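Local coordinates for protein fructokinase (Xylella fastidiosa Temecula1, PDB 3LJS) that probably phosphorylates fructose with ATP as phosphate donor, as a fructokinase of the PfkB carbohydrate kinase family, at residues B[32-36]-B[64-68]. Sequence-based numbering, arbitrary orientation.
Sequences LQCAG and FGDFL
At the joint between the small lid sheet of this PfkB-family kinase and its larger α/β body, Gln-33 on strand 30-36 reaches between Phe-64 and Phe-67 at the start of helix 63-75. With Gln-33 CG anti to the backbone N (chi1 175°) and the chain extended beyond it, the amide lies nearly flat on the Phe-67 ring, the two planes 12° apart. Gln-33 OE1 sits over the ring centre, 3.5 Å from Phe-67 CE1, while Gln-33 CG makes a CH-pi contact 4.2 Å from the ring centroid. Gln-33 NE2 is pressed against the CD1-CE1 edge of Phe-64, in the ring plane and 3.1 Å from Phe-64 CD1, a tight packing contact with amide and ring planes 80° apart. The CE2 edge of Phe-67 meets the strand backbone, with Ala-35 N in the ring plane 3.8 Å from CE2. Leu-68 CD2 packs 3.8 Å from Ala-35 CB. Ile-15 of the adjacent strand 14-19 touches Phe-64, Phe-67 and Leu-68, so a second lid strand also packs on the helix. Phe-94 of the second subunit packs edge-to-face with Phe-64, and Leu-32 pairs with a strand of that subunit. The β-sheet lid on an α/β domain is characteristic of the ribokinase-like fold; its pairing across subunits recalls the β-clasp of ribokinase.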
loop_
_atom_site.group_PDB
_atom_site.type_symbol
_atom_site.label_atom_id
_atom_site.label_comp_id
_atom_site.label_asym_id
_atom_site.label_seq_id
_atom_site.Cartn_x
_atom_site.Cartn_y
_atom_site.Cartn_z
ATOM N N LEU B 32 -12.392 -0.719 -3.496
ATOM C CA LEU B 32 -12.920 -2.036 -3.159
ATOM C C LEU B 32 -11.830 -3.103 -3.130
ATOM O O LEU B 32 -11.006 -3.195 -4.037
ATOM C CB LEU B 32 -14.013 -2.429 -4.160
ATOM C CG LEU B 32 -15.448 -1.954 -3.890
ATOM C CD1 LEU B 32 -15.466 -0.683 -3.063
ATOM C CD2 LEU B 32 -16.159 -1.758 -5.224
ATOM N N GLN B 33 -11.847 -3.909 -2.077
ATOM C CA GLN B 33 -10.874 -4.975 -1.873
ATOM C C GLN B 33 -11.240 -6.260 -2.616
ATOM O O GLN B 33 -12.308 -6.831 -2.387
ATOM C CB GLN B 33 -10.768 -5.269 -0.379
ATOM C CG GLN B 33 -9.887 -6.444 -0.020
ATOM C CD GLN B 33 -10.057 -6.852 1.428
ATOM O OE1 GLN B 33 -11.131 -7.296 1.834
ATOM N NE2 GLN B 33 -9.003 -6.696 2.217
ATOM N N CYS B 34 -10.350 -6.710 -3.496
ATOM C CA CYS B 34 -10.560 -7.935 -4.264
ATOM C C CYS B 34 -9.315 -8.819 -4.263
ATOM O O CYS B 34 -8.198 -8.330 -4.426
ATOM C CB CYS B 34 -10.926 -7.606 -5.713
ATOM S SG CYS B 34 -12.553 -6.865 -5.907
ATOM N N ALA B 35 -9.516 -10.120 -4.076
ATOM C CA ALA B 35 -8.410 -11.071 -4.081
ATOM C C ALA B 35 -7.860 -11.148 -5.503
ATOM O O ALA B 35 -8.622 -11.189 -6.468
ATOM C CB ALA B 35 -8.895 -12.447 -3.624
ATOM N N GLY B 36 -6.535 -11.160 -5.631
ATOM C CA GLY B 36 -5.925 -11.211 -6.948
ATOM C C GLY B 36 -4.590 -11.930 -6.989
ATOM O O GLY B 36 -4.188 -12.574 -6.019
ATOM N N PHE B 64 -4.662 -8.174 5.138
ATOM C CA PHE B 64 -4.844 -8.581 3.754
ATOM C C PHE B 64 -4.406 -10.018 3.529
ATOM O O PHE B 64 -5.019 -10.748 2.748
ATOM C CB PHE B 64 -4.093 -7.628 2.831
ATOM C CG PHE B 64 -4.632 -6.230 2.861
ATOM C CD1 PHE B 64 -5.975 -5.990 2.591
ATOM C CD2 PHE B 64 -3.807 -5.155 3.171
ATOM C CE1 PHE B 64 -6.495 -4.697 2.627
ATOM C CE2 PHE B 64 -4.312 -3.857 3.209
ATOM C CZ PHE B 64 -5.660 -3.627 2.936
ATOM N N GLY B 65 -3.349 -10.424 4.223
ATOM C CA GLY B 65 -2.869 -11.786 4.096
ATOM C C GLY B 65 -3.929 -12.729 4.638
ATOM O O GLY B 65 -4.189 -13.783 4.055
ATOM N N ASP B 66 -4.544 -12.351 5.758
ATOM C CA ASP B 66 -5.590 -13.172 6.357
ATOM C C ASP B 66 -6.763 -13.278 5.391
ATOM O O ASP B 66 -7.390 -14.331 5.275
ATOM C CB ASP B 66 -6.082 -12.567 7.678
ATOM C CG ASP B 66 -5.005 -12.529 8.747
ATOM O OD1 ASP B 66 -4.073 -13.361 8.691
ATOM O OD2 ASP B 66 -5.103 -11.673 9.657
ATOM N N PHE B 67 -7.055 -12.176 4.703
ATOM C CA PHE B 67 -8.152 -12.142 3.741
ATOM C C PHE B 67 -7.902 -13.114 2.597
ATOM O O PHE B 67 -8.806 -13.835 2.166
ATOM C CB PHE B 67 -8.313 -10.737 3.164
ATOM C CG PHE B 67 -9.307 -10.656 2.040
ATOM C CD1 PHE B 67 -10.664 -10.855 2.277
ATOM C CD2 PHE B 67 -8.889 -10.361 0.747
ATOM C CE1 PHE B 67 -11.591 -10.757 1.240
ATOM C CE2 PHE B 67 -9.805 -10.260 -0.295
ATOM C CZ PHE B 67 -11.158 -10.457 -0.049
ATOM N N LEU B 68 -6.675 -13.117 2.095
ATOM C CA LEU B 68 -6.309 -14.009 1.001
ATOM C C LEU B 68 -6.340 -15.466 1.463
ATOM O O LEU B 68 -6.841 -16.336 0.757
ATOM C CB LEU B 68 -4.920 -13.641 0.478
ATOM C CG LEU B 68 -4.865 -12.283 -0.234
ATOM C CD1 LEU B 68 -3.428 -11.918 -0.558
ATOM C CD2 LEU B 68 -5.700 -12.342 -1.507
#